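Local coordinates for protein 2-keto-3-deoxygluconate kinase (Thermotoga maritima, PDB 2AFB) that probably phosphorylates 2-keto-3-deoxygluconate at the expense of ATP, as a carbohydrate kinase of the pfkB (ribokinase-like) family, at residues Ala51-Gln56 and Asp328-Ser333; Ser174-Tyr179 and Val202-Glu207; Val261-Val266 and Ser277-Ile282; Asp292-Ala297 and Glu313-Ala318. All blocks are in the same frame, centred on the assembly; numbering follows the deposited sequence.

Overall arrangement
Interactions 2 and 3 both belong to the large mixed sheet, whereas 1 and 4 join pieces packed against it. Interaction 2 pairs two buried parallel strands in the middle of the sheet; interaction 3 pairs the antiparallel hairpin at its end, buried on one face and on the other carrying charged and aromatic side chains toward the surface. Interaction 4 is a buried, largely alanine-lined crossing of helices 290-304 and 308-322. It touches all the others: F53 of interaction 1 lies on G296 and A297, I204 of interaction 2 on F294 and A295, and S277 of interaction 3 on A316. Interaction 1, also buried, adds a glutamine and a water to its apolar packing.

Interaction 1: residues Ala51-Gln56 and Asp328-Ser333; sequences AAFLAQ and DFVVLS
One face of the F329 ring receives the methyl of A52, whose CB stands 3.5 Å from the ring centroid in a CH-pi contact displaced toward the rim. Elsewhere the same ring stacks with H79 and meets F83 edge-to-face. The F53 ring takes V330 differently: CG1 reaches its edge in the ring plane, 3.8 Å from CD2 of F53, while CG2 comes in obliquely, 3.6 Å from that same CD2. F53 can reach V330 because its CG is anti to the backbone N (chi1 -176°). Past V330, the Q56 chain runs in the opposite direction, its CG 3.5 Å from V330 O. A bend at chi2 (-71°) then turns OE1 toward the backbone of the 328-333 loop, where it accepts a weak, long bond from L332 N (3.4 Å). A water bridges this end, donating to Q56 O (2.7 Å) and to L332 O (2.6 Å), which ties the last residue of the helix to the extended loop. V331 O is bound by R32 of a second subunit. The contact thus fixes helix 46-56 to the loop before helix 334-341, with F53 also resting on A297 of helix 290-304 and A318 of helix 308-322.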
loop_
_atom_site.group_PDB
_atom_site.type_symbol
_atom_site.label_atom_id
_atom_site.label_comp_id
_atom_site.label_asym_id
_atom_site.label_seq_id
_atom_site.Cartn_x
_atom_site.Cartn_y
_atom_site.Cartn_z
ATOM N N ALA A 51 30.090 3.032 2.251
ATOM C CA ALA A 51 30.174 2.760 3.676
ATOM C C ALA A 51 29.202 1.631 4.053
ATOM O O ALA A 51 29.513 0.739 4.849
ATOM C CB ALA A 51 29.848 4.048 4.490
ATOM N N ALA A 52 28.015 1.648 3.454
ATOM C CA ALA A 52 27.002 0.669 3.816
ATOM C C ALA A 52 27.418 -0.700 3.342
ATOM O O ALA A 52 27.126 -1.673 4.043
ATOM C CB ALA A 52 25.608 1.043 3.265
ATOM N N PHE A 53 28.088 -0.765 2.185
ATOM C CA PHE A 53 28.657 -2.038 1.663
ATOM C C PHE A 53 29.702 -2.601 2.631
ATOM O O PHE A 53 29.635 -3.723 3.136
ATOM C CB PHE A 53 29.250 -1.851 0.243
ATOM C CG PHE A 53 29.750 -3.117 -0.344
ATOM C CD1 PHE A 53 30.986 -3.620 0.031
ATOM C CD2 PHE A 53 28.952 -3.872 -1.179
ATOM C CE1 PHE A 53 31.428 -4.832 -0.407
ATOM C CE2 PHE A 53 29.400 -5.086 -1.633
ATOM C CZ PHE A 53 30.643 -5.569 -1.244
ATOM N N LEU A 54 30.659 -1.767 2.943
ATOM C CA LEU A 54 31.700 -2.185 3.895
ATOM C C LEU A 54 31.116 -2.591 5.267
ATOM O O LEU A 54 31.586 -3.530 5.851
ATOM C CB LEU A 54 32.791 -1.101 4.018
ATOM C CG LEU A 54 33.482 -0.920 2.659
ATOM C CD1 LEU A 54 34.200 0.415 2.626
ATOM C CD2 LEU A 54 34.382 -2.063 2.307
ATOM N N ALA A 55 30.101 -1.892 5.769
ATOM C CA ALA A 55 29.451 -2.339 6.997
ATOM C C ALA A 55 28.759 -3.704 6.813
ATOM O O ALA A 55 28.859 -4.559 7.674
ATOM C CB ALA A 55 28.473 -1.285 7.520
ATOM N N GLN A 56 28.100 -3.903 5.679
ATOM C CA GLN A 56 27.432 -5.158 5.373
ATOM C C GLN A 56 28.456 -6.326 5.306
ATOM O O GLN A 56 28.153 -7.437 5.638
ATOM C CB GLN A 56 26.638 -5.009 4.057
ATOM C CG GLN A 56 25.271 -4.225 4.212
ATOM C CD GLN A 56 24.229 -5.062 4.988
ATOM O OE1 GLN A 56 23.787 -6.118 4.524
ATOM N NE2 GLN A 56 23.859 -4.593 6.183
ATOM N N ASP A 328 19.425 2.135 -2.427
ATOM C CA ASP A 328 20.769 2.576 -2.794
ATOM C C ASP A 328 21.851 1.666 -2.149
ATOM O O ASP A 328 22.978 1.579 -2.633
ATOM C CB ASP A 328 21.008 4.052 -2.353
ATOM C CG ASP A 328 20.194 5.086 -3.133
ATOM O OD1 ASP A 328 19.213 4.731 -3.774
ATOM O OD2 ASP A 328 20.530 6.300 -3.091
ATOM N N PHE A 329 21.513 1.025 -1.039
ATOM C CA PHE A 329 22.475 0.247 -0.275
ATOM C C PHE A 329 22.302 -1.240 -0.644
ATOM O O PHE A 329 21.193 -1.697 -0.899
ATOM C CB PHE A 329 22.137 0.409 1.222
ATOM C CG PHE A 329 22.485 1.745 1.842
ATOM C CD1 PHE A 329 22.986 2.832 1.109
ATOM C CD2 PHE A 329 22.244 1.940 3.204
ATOM C CE1 PHE A 329 23.276 4.038 1.728
ATOM C CE2 PHE A 329 22.561 3.156 3.820
ATOM C CZ PHE A 329 23.099 4.188 3.086
ATOM N N VAL A 330 23.382 -2.008 -0.637
ATOM C CA VAL A 330 23.282 -3.457 -0.740
ATOM C C VAL A 330 22.734 -4.022 0.571
ATOM O O VAL A 330 22.937 -3.454 1.660
ATOM C CB VAL A 330 24.650 -4.171 -1.000
ATOM C CG1 VAL A 330 25.278 -3.702 -2.288
ATOM C CG2 VAL A 330 25.637 -4.012 0.189
ATOM N N VAL A 331 22.009 -5.120 0.447
ATOM C CA VAL A 331 21.720 -6.023 1.553
ATOM C C VAL A 331 22.313 -7.331 1.057
ATOM O O VAL A 331 21.710 -7.986 0.211
ATOM C CB VAL A 331 20.177 -6.180 1.770
ATOM C CG1 VAL A 331 19.850 -7.188 2.806
ATOM C CG2 VAL A 331 19.545 -4.842 2.094
ATOM N N LEU A 332 23.529 -7.657 1.504
ATOM C CA LEU A 332 24.270 -8.794 0.990
ATOM C C LEU A 332 25.158 -9.339 2.084
ATOM O O LEU A 332 25.617 -8.577 2.948
ATOM C CB LEU A 332 25.145 -8.355 -0.189
ATOM C CG LEU A 332 24.460 -8.233 -1.552
ATOM C CD1 LEU A 332 25.495 -7.839 -2.617
ATOM C CD2 LEU A 332 23.735 -9.486 -1.927
ATOM N N SER A 333 25.346 -10.658 2.064
ATOM C CA SER A 333 26.376 -11.358 2.833
ATOM C C SER A 333 27.548 -11.749 1.939
ATOM O O SER A 333 27.409 -11.870 0.738
ATOM C CB SER A 333 25.811 -12.640 3.457
ATOM O OG SER A 333 25.542 -13.587 2.456
HETATM O O HOH W 1 25.841 -8.868 5.543
#

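Interaction 2: residues Ser174-Tyr179 and Val202-Glu207; sequences SCDLNY and VLIANE
S174, C175 and D176 pair in parallel register with V202, L203 and I204, the strand axes 4.8 Å apart and 12° from parallel. These are the two strands of a beta-alpha-beta crossover, joined through helix 186-196, in the central sheet of the ribokinase-like fold. Three backbone bonds alternate across the pair: C175 N to V202 O (3.1 Å), I204 N to C175 O (2.9 Å) and L177 N to I204 O (3.0 Å). The last of them extends the pairing just beyond the end of strand 172-176.

S174, D176, V202 and I204 project to one face of the sheet, C175 and L203 to the other. D176 crosses I204 at about a right angle. A chi1 of -175° swings its carboxylate over the neighbouring strand, OD2 3.8 Å from I204 CG2, while OD1 accepts a weak bond from N178 N (3.2 Å). Replacing D176 by an alanine is likely to leave N178 N without this acceptor and I204 CG2 with less cover. S174 turns its OG to H143 and W141 on the adjoining strand, and I204 packs on F294 and A295 of helix 290-304. Just past the strand end, L177 crosses L203 obliquely, CD2 lying 3.7 Å from L203 CD1, and its second methyl, CD1, rests against A205 CB. I204 O does double duty: besides L177 N it draws in the CA-H of D176, with CA 3.2 Å away.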
loop_
_atom_site.group_PDB
_atom_site.type_symbol
_atom_site.label_atom_id
_atom_site.label_comp_id
_atom_site.label_asym_id
_atom_site.label_seq_id
_atom_site.Cartn_x
_atom_site.Cartn_y
_atom_site.Cartn_z
ATOM N N SER A 174 41.188 5.755 -1.761
ATOM C CA SER A 174 40.535 5.523 -3.025
ATOM C C SER A 174 39.641 6.717 -3.434
ATOM O O SER A 174 39.113 7.478 -2.602
ATOM C CB SER A 174 39.718 4.219 -2.985
ATOM O OG SER A 174 38.634 4.342 -2.099
ATOM N N CYS A 175 39.464 6.829 -4.747
ATOM C CA CYS A 175 38.575 7.794 -5.368
ATOM C C CYS A 175 37.789 7.122 -6.498
ATOM O O CYS A 175 38.380 6.526 -7.382
ATOM C CB CYS A 175 39.385 8.948 -5.953
ATOM S SG CYS A 175 38.430 10.230 -6.825
ATOM N N ASP A 176 36.475 7.226 -6.457
ATOM C CA ASP A 176 35.629 6.952 -7.625
ATOM C C ASP A 176 35.356 8.290 -8.343
ATOM O O ASP A 176 34.720 9.161 -7.790
ATOM C CB ASP A 176 34.297 6.297 -7.181
ATOM C CG ASP A 176 33.390 5.870 -8.366
ATOM O OD1 ASP A 176 33.552 6.396 -9.515
ATOM O OD2 ASP A 176 32.495 5.004 -8.121
ATOM N N LEU A 177 35.835 8.427 -9.576
ATOM C CA LEU A 177 35.810 9.688 -10.265
ATOM C C LEU A 177 34.397 10.236 -10.444
ATOM O O LEU A 177 34.201 11.439 -10.329
ATOM C CB LEU A 177 36.511 9.597 -11.622
ATOM C CG LEU A 177 38.003 9.278 -11.671
ATOM C CD1 LEU A 177 38.408 9.259 -13.160
ATOM C CD2 LEU A 177 38.812 10.310 -10.930
ATOM N N ASN A 178 33.422 9.379 -10.703
ATOM C CA ASN A 178 32.020 9.817 -10.750
ATOM C C ASN A 178 31.771 11.185 -11.415
ATOM O O ASN A 178 31.203 12.093 -10.784
ATOM C CB ASN A 178 31.455 9.882 -9.318
ATOM C CG ASN A 178 30.707 8.637 -8.916
ATOM O OD1 ASN A 178 30.135 7.920 -9.748
ATOM N ND2 ASN A 178 30.699 8.376 -7.623
ATOM N N TYR A 179 32.214 11.350 -12.655
ATOM C CA TYR A 179 31.960 12.592 -13.377
ATOM C C TYR A 179 30.461 12.761 -13.614
ATOM O O TYR A 179 29.804 11.858 -14.115
ATOM C CB TYR A 179 32.672 12.691 -14.734
ATOM C CG TYR A 179 32.369 14.006 -15.447
ATOM C CD1 TYR A 179 32.836 15.219 -14.949
ATOM C CD2 TYR A 179 31.553 14.045 -16.586
ATOM C CE1 TYR A 179 32.542 16.432 -15.588
ATOM C CE2 TYR A 179 31.237 15.250 -17.208
ATOM C CZ TYR A 179 31.725 16.439 -16.707
ATOM O OH TYR A 179 31.415 17.627 -17.350
ATOM N N VAL A 202 44.145 4.076 -5.214
ATOM C CA VAL A 202 43.229 3.180 -5.917
ATOM C C VAL A 202 42.190 4.037 -6.649
ATOM O O VAL A 202 41.454 4.792 -6.009
ATOM C CB VAL A 202 42.509 2.291 -4.910
ATOM C CG1 VAL A 202 41.478 1.372 -5.642
ATOM C CG2 VAL A 202 43.536 1.508 -4.068
ATOM N N LEU A 203 42.135 3.882 -7.973
ATOM C CA LEU A 203 41.185 4.604 -8.850
ATOM C C LEU A 203 40.055 3.704 -9.244
ATOM O O LEU A 203 40.271 2.542 -9.630
ATOM C CB LEU A 203 41.887 5.056 -10.132
ATOM C CG LEU A 203 41.078 6.014 -11.005
ATOM C CD1 LEU A 203 40.992 7.386 -10.368
ATOM C CD2 LEU A 203 41.717 6.140 -12.385
ATOM N N ILE A 204 38.845 4.236 -9.115
ATOM C CA ILE A 204 37.626 3.567 -9.526
ATOM C C ILE A 204 36.982 4.516 -10.544
ATOM O O ILE A 204 36.912 5.736 -10.312
ATOM C CB ILE A 204 36.707 3.286 -8.311
ATOM C CG1 ILE A 204 37.432 2.346 -7.358
ATOM C CG2 ILE A 204 35.424 2.674 -8.750
ATOM C CD1 ILE A 204 37.128 2.589 -5.916
ATOM N N ALA A 205 36.585 3.962 -11.682
ATOM C CA ALA A 205 36.068 4.765 -12.784
ATOM C C ALA A 205 35.326 3.932 -13.826
ATOM O O ALA A 205 35.283 2.701 -13.749
ATOM C CB ALA A 205 37.205 5.483 -13.453
ATOM N N ASN A 206 34.736 4.635 -14.784
ATOM C CA ASN A 206 34.340 4.077 -16.067
ATOM C C ASN A 206 35.072 4.871 -17.136
ATOM O O ASN A 206 35.888 5.775 -16.808
ATOM C CB ASN A 206 32.811 4.069 -16.247
ATOM C CG ASN A 206 32.172 5.450 -16.153
ATOM O OD1 ASN A 206 32.787 6.470 -16.447
ATOM N ND2 ASN A 206 30.924 5.476 -15.710
ATOM N N GLU A 207 34.842 4.523 -18.402
ATOM C CA GLU A 207 35.632 5.130 -19.485
ATOM C C GLU A 207 35.346 6.625 -19.638
ATOM O O GLU A 207 36.277 7.408 -19.824
ATOM C CB GLU A 207 35.468 4.395 -20.833
ATOM C CG GLU A 207 34.155 4.642 -21.603
ATOM C CD GLU A 207 34.367 4.714 -23.109
ATOM O OE1 GLU A 207 33.870 3.832 -23.837
ATOM O OE2 GLU A 207 35.043 5.655 -23.560
#

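Interaction 3: residues Val261-Val266 and Ser277-Ile282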
loop_
_atom_site.group_PDB
_atom_site.type_symbol
_atom_site.label_atom_id
_atom_site.label_comp_id
_atom_site.label_asym_id
_atom_site.label_seq_id
_atom_site.Cartn_x
_atom_site.Cartn_y
_atom_site.Cartn_z
ATOM N N VAL A 261 17.275 -4.364 -19.178
ATOM C CA VAL A 261 18.424 -5.284 -19.340
ATOM C C VAL A 261 19.713 -4.529 -19.639
ATOM O O VAL A 261 19.770 -3.720 -20.570
ATOM C CB VAL A 261 18.153 -6.319 -20.463
ATOM C CG1 VAL A 261 19.343 -7.279 -20.683
ATOM C CG2 VAL A 261 16.892 -7.085 -20.170
ATOM N N ASN A 262 20.737 -4.777 -18.810
ATOM C CA ASN A 262 22.115 -4.374 -19.075
ATOM C C ASN A 262 23.037 -5.614 -18.955
ATOM O O ASN A 262 22.726 -6.575 -18.273
ATOM C CB ASN A 262 22.643 -3.369 -18.051
ATOM C CG ASN A 262 22.002 -1.994 -18.114
ATOM O OD1 ASN A 262 22.371 -1.126 -17.310
ATOM N ND2 ASN A 262 21.078 -1.766 -19.042
ATOM N N TYR A 263 24.150 -5.576 -19.669
ATOM C CA TYR A 263 25.245 -6.469 -19.412
ATOM C C TYR A 263 26.186 -5.739 -18.497
ATOM O O TYR A 263 26.285 -4.508 -18.565
ATOM C CB TYR A 263 25.939 -6.832 -20.700
ATOM C CG TYR A 263 25.098 -7.739 -21.551
ATOM C CD1 TYR A 263 24.173 -7.214 -22.450
ATOM C CD2 TYR A 263 25.221 -9.124 -21.445
ATOM C CE1 TYR A 263 23.404 -8.037 -23.231
ATOM C CE2 TYR A 263 24.472 -9.963 -22.234
ATOM C CZ TYR A 263 23.561 -9.412 -23.125
ATOM O OH TYR A 263 22.806 -10.244 -23.910
ATOM N N TRP A 264 26.859 -6.481 -17.623
ATOM C CA TRP A 264 27.721 -5.863 -16.602
ATOM C C TRP A 264 28.928 -6.733 -16.317
ATOM O O TRP A 264 28.804 -7.958 -16.096
ATOM C CB TRP A 264 26.897 -5.653 -15.326
ATOM C CG TRP A 264 27.608 -5.150 -14.122
ATOM C CD1 TRP A 264 28.125 -5.915 -13.082
ATOM C CD2 TRP A 264 27.902 -3.775 -13.793
ATOM N NE1 TRP A 264 28.711 -5.077 -12.141
ATOM C CE2 TRP A 264 28.582 -3.771 -12.555
ATOM C CE3 TRP A 264 27.642 -2.546 -14.413
ATOM C CZ2 TRP A 264 29.013 -2.566 -11.942
ATOM C CZ3 TRP A 264 28.047 -1.388 -13.791
ATOM C CH2 TRP A 264 28.726 -1.408 -12.573
ATOM N N SER A 265 30.083 -6.077 -16.269
ATOM C CA SER A 265 31.348 -6.737 -15.949
ATOM C C SER A 265 32.313 -5.681 -15.463
ATOM O O SER A 265 32.024 -4.487 -15.560
ATOM C CB SER A 265 31.928 -7.458 -17.164
ATOM O OG SER A 265 32.343 -6.525 -18.130
ATOM N N VAL A 266 33.435 -6.112 -14.905
ATOM C CA VAL A 266 34.444 -5.157 -14.392
ATOM C C VAL A 266 35.826 -5.598 -14.730
ATOM O O VAL A 266 36.028 -6.743 -15.167
ATOM C CB VAL A 266 34.357 -4.952 -12.849
ATOM C CG1 VAL A 266 32.922 -4.559 -12.457
ATOM C CG2 VAL A 266 34.870 -6.253 -12.062
ATOM N N SER A 277 36.324 -9.751 -15.058
ATOM C CA SER A 277 35.348 -10.632 -14.438
ATOM C C SER A 277 34.488 -11.327 -15.477
ATOM O O SER A 277 34.510 -11.008 -16.648
ATOM C CB SER A 277 34.411 -9.837 -13.532
ATOM O OG SER A 277 33.562 -8.946 -14.273
ATOM N N ASN A 278 33.670 -12.239 -15.005
ATOM C CA ASN A 278 32.528 -12.687 -15.745
ATOM C C ASN A 278 31.585 -11.512 -16.072
ATOM O O ASN A 278 31.504 -10.531 -15.335
ATOM C CB ASN A 278 31.811 -13.742 -14.917
ATOM C CG ASN A 278 30.793 -14.490 -15.713
ATOM O OD1 ASN A 278 31.132 -15.216 -16.658
ATOM N ND2 ASN A 278 29.513 -14.299 -15.366
ATOM N N ARG A 279 30.915 -11.631 -17.208
ATOM C CA ARG A 279 29.966 -10.679 -17.713
ATOM C C ARG A 279 28.546 -11.193 -17.497
ATOM O O ARG A 279 28.203 -12.270 -17.905
ATOM C CB ARG A 279 30.216 -10.481 -19.202
ATOM C CG ARG A 279 29.381 -9.356 -19.835
ATOM C CD ARG A 279 29.977 -8.992 -21.204
ATOM N NE ARG A 279 29.021 -8.442 -22.163
ATOM C CZ ARG A 279 28.237 -9.160 -22.976
ATOM N NH1 ARG A 279 28.181 -10.499 -22.923
ATOM N NH2 ARG A 279 27.443 -8.514 -23.826
ATOM N N TYR A 280 27.716 -10.387 -16.872
ATOM C CA TYR A 280 26.385 -10.832 -16.469
ATOM C C TYR A 280 25.330 -10.106 -17.296
ATOM O O TYR A 280 25.454 -8.922 -17.590
ATOM C CB TYR A 280 26.160 -10.520 -14.985
ATOM C CG TYR A 280 27.118 -11.199 -14.037
ATOM C CD1 TYR A 280 26.846 -12.481 -13.553
ATOM C CD2 TYR A 280 28.281 -10.565 -13.606
ATOM C CE1 TYR A 280 27.715 -13.132 -12.667
ATOM C CE2 TYR A 280 29.145 -11.198 -12.709
ATOM C CZ TYR A 280 28.856 -12.485 -12.263
ATOM O OH TYR A 280 29.687 -13.125 -11.424
ATOM N N GLU A 281 24.267 -10.804 -17.623
ATOM C CA GLU A 281 23.125 -10.146 -18.226
ATOM C C GLU A 281 22.095 -9.959 -17.119
ATOM O O GLU A 281 21.706 -10.913 -16.491
ATOM C CB GLU A 281 22.584 -11.001 -19.367
ATOM C CG GLU A 281 21.400 -10.370 -20.074
ATOM C CD GLU A 281 20.788 -11.283 -21.081
ATOM O OE1 GLU A 281 21.492 -11.601 -22.049
ATOM O OE2 GLU A 281 19.619 -11.687 -20.897
ATOM N N ILE A 282 21.687 -8.738 -16.847
ATOM C CA ILE A 282 20.919 -8.470 -15.639
ATOM C C ILE A 282 19.568 -7.912 -16.044
ATOM O O ILE A 282 19.516 -6.948 -16.816
ATOM C CB ILE A 282 21.646 -7.398 -14.772
ATOM C CG1 ILE A 282 23.090 -7.853 -14.504
ATOM C CG2 ILE A 282 20.860 -7.106 -13.490
ATOM C CD1 ILE A 282 23.904 -6.836 -13.717
#
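V266 and S277 are joined by two bonds: S277 N gives a nearly straight bond to V266 O (3.0 Å, 173°), and V266 N gives one to S277 OG (2.9 Å). The serine hydroxyl is gripped twice, since OG also donates to N278 O (2.8 Å). Further along, the antiparallel hydrogen-bonded pairs W264-Y280 and N262-I282 knit the strands together, with I282 N 2.8 Å from N262 O.

On the more open face Y263 is sandwiched. The R279 guanidinium lies flat on one side of its ring, centres 4.0 Å apart and planes at 4°, and E281 CG covers the opposite side, 4.1 Å from the ring centroid. E281, running alongside the ring, also brings OE1 to Y263 OH (2.7 Å), though this bond is weak. A leucine in place of Y263 would probably leave the guanidinium without its stacking surface and E281 OE1 without its hydroxyl mate. R279 NE keeps a salt bridge to E255.

On the buried face W264 CB meets I282 CD1 at 3.6 Å, an apolar contact, while W264 NE1 bonds S319 and N262 OD1 bonds R254. The hairpin therefore separates its chemistry: cation-pi and carboxylate contacts toward solvent, apolar packing with a few satisfied polar groups toward the helices.

Interaction 4: residues Asp292-Ala297 and Glu313-Ala318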
loop_
_atom_site.group_PDB
_atom_site.type_symbol
_atom_site.label_atom_id
_atom_site.label_comp_id
_atom_site.label_asym_id
_atom_site.label_seq_id
_atom_site.Cartn_x
_atom_site.Cartn_y
_atom_site.Cartn_z
ATOM N N ASP A 292 28.636 1.922 -6.749
ATOM C CA ASP A 292 29.165 2.116 -5.393
ATOM C C ASP A 292 29.447 0.805 -4.725
ATOM O O ASP A 292 30.365 0.729 -3.956
ATOM C CB ASP A 292 28.255 3.000 -4.528
ATOM C CG ASP A 292 27.825 4.276 -5.278
ATOM O OD1 ASP A 292 28.721 4.954 -5.838
ATOM O OD2 ASP A 292 26.608 4.569 -5.314
ATOM N N SER A 293 28.642 -0.220 -4.988
ATOM C CA SER A 293 28.900 -1.521 -4.479
ATOM C C SER A 293 30.154 -2.129 -5.128
ATOM O O SER A 293 30.893 -2.846 -4.466
ATOM C CB SER A 293 27.666 -2.415 -4.626
ATOM O OG SER A 293 27.410 -2.693 -5.983
ATOM N N PHE A 294 30.387 -1.856 -6.413
ATOM C CA PHE A 294 31.664 -2.243 -7.038
ATOM C C PHE A 294 32.824 -1.690 -6.209
ATOM O O PHE A 294 33.705 -2.407 -5.840
ATOM C CB PHE A 294 31.768 -1.769 -8.494
ATOM C CG PHE A 294 33.159 -1.949 -9.091
ATOM C CD1 PHE A 294 33.678 -3.197 -9.291
ATOM C CD2 PHE A 294 33.945 -0.854 -9.398
ATOM C CE1 PHE A 294 34.995 -3.378 -9.783
ATOM C CE2 PHE A 294 35.244 -1.003 -9.905
ATOM C CZ PHE A 294 35.757 -2.280 -10.104
ATOM N N ALA A 295 32.798 -0.387 -5.975
ATOM C CA ALA A 295 33.813 0.323 -5.202
ATOM C C ALA A 295 34.010 -0.246 -3.808
ATOM O O ALA A 295 35.150 -0.438 -3.377
ATOM C CB ALA A 295 33.460 1.805 -5.092
ATOM N N GLY A 296 32.894 -0.474 -3.125
ATOM C CA GLY A 296 32.829 -1.174 -1.836
ATOM C C GLY A 296 33.497 -2.513 -1.871
ATOM O O GLY A 296 34.363 -2.871 -1.037
ATOM N N ALA A 297 33.126 -3.271 -2.871
ATOM C CA ALA A 297 33.687 -4.616 -2.983
ATOM C C ALA A 297 35.195 -4.581 -3.317
ATOM O O ALA A 297 36.013 -5.409 -2.836
ATOM C CB ALA A 297 32.903 -5.403 -4.021
ATOM N N GLU A 313 36.255 -10.818 -9.701
ATOM C CA GLU A 313 35.063 -11.663 -9.727
ATOM C C GLU A 313 34.131 -11.305 -8.582
ATOM O O GLU A 313 32.919 -11.179 -8.791
ATOM C CB GLU A 313 35.396 -13.160 -9.650
ATOM C CG GLU A 313 36.189 -13.727 -10.799
ATOM C CD GLU A 313 35.545 -13.576 -12.198
ATOM O OE1 GLU A 313 34.329 -13.217 -12.352
ATOM O OE2 GLU A 313 36.296 -13.855 -13.165
ATOM N N PHE A 314 34.700 -11.133 -7.385
ATOM C CA PHE A 314 33.936 -10.794 -6.197
ATOM C C PHE A 314 33.232 -9.443 -6.390
ATOM O O PHE A 314 32.033 -9.296 -6.122
ATOM C CB PHE A 314 34.857 -10.715 -4.984
ATOM C CG PHE A 314 34.136 -10.507 -3.685
ATOM C CD1 PHE A 314 33.733 -11.610 -2.914
ATOM C CD2 PHE A 314 33.922 -9.222 -3.192
ATOM C CE1 PHE A 314 33.087 -11.412 -1.719
ATOM C CE2 PHE A 314 33.267 -9.035 -2.002
ATOM C CZ PHE A 314 32.870 -10.128 -1.257
ATOM N N ALA A 315 33.975 -8.439 -6.837
ATOM C CA ALA A 315 33.362 -7.117 -7.033
ATOM C C ALA A 315 32.343 -7.065 -8.184
ATOM O O ALA A 315 31.345 -6.378 -8.082
ATOM C CB ALA A 315 34.417 -6.068 -7.222
ATOM N N ALA A 316 32.607 -7.742 -9.289
ATOM C CA ALA A 316 31.561 -7.917 -10.333
ATOM C C ALA A 316 30.307 -8.605 -9.761
ATOM O O ALA A 316 29.182 -8.136 -9.946
ATOM C CB ALA A 316 32.122 -8.715 -11.529
ATOM N N ALA A 317 30.493 -9.715 -9.064
ATOM C CA ALA A 317 29.366 -10.417 -8.437
ATOM C C ALA A 317 28.496 -9.517 -7.528
ATOM O O ALA A 317 27.256 -9.498 -7.632
ATOM C CB ALA A 317 29.860 -11.619 -7.692
ATOM N N ALA A 318 29.152 -8.777 -6.671
ATOM C CA ALA A 318 28.506 -7.891 -5.685
ATOM C C ALA A 318 27.725 -6.769 -6.307
ATOM O O ALA A 318 26.621 -6.481 -5.887
ATOM C CB ALA A 318 29.538 -7.304 -4.714
#
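The OG of S293 makes its hydrogen bond to A290 O, one turn back in its own helix; across the contact it comes near A318 O, but at 3.9 Å is too far for a bond. The hydroxyl is thus satisfied at home, and the rest of the contact is hydrocarbon. A297 is its centre. Its CB points at the other helix and sits 3.5 Å from A315 CA, closer than usual for two carbons, with A315 CB at 3.6 Å and A318 CB at 3.9 Å around it. F314 completes the surround from the side, presenting its ring edge with CD2 4.0 Å from A297 CB. In return the A315 methyl is flanked by F294, whose CD1 approaches CB of A315 to 3.6 Å at an oblique angle; a chi1 of 170° carries the ring there. Alanines on both sides let the axes come within 8.1 Å while running 150° apart, close to antiparallel. I337 of helix 334-341 packs on F314 and A318. Helix 290-304 begins within the G-A-G-D sequence ending at D292, a signature of pfkB kinases found at the phosphoryl-transfer site in relatives, and the antiparallel pairing with helix 308-322 holds its early turns in the ribokinase-like core.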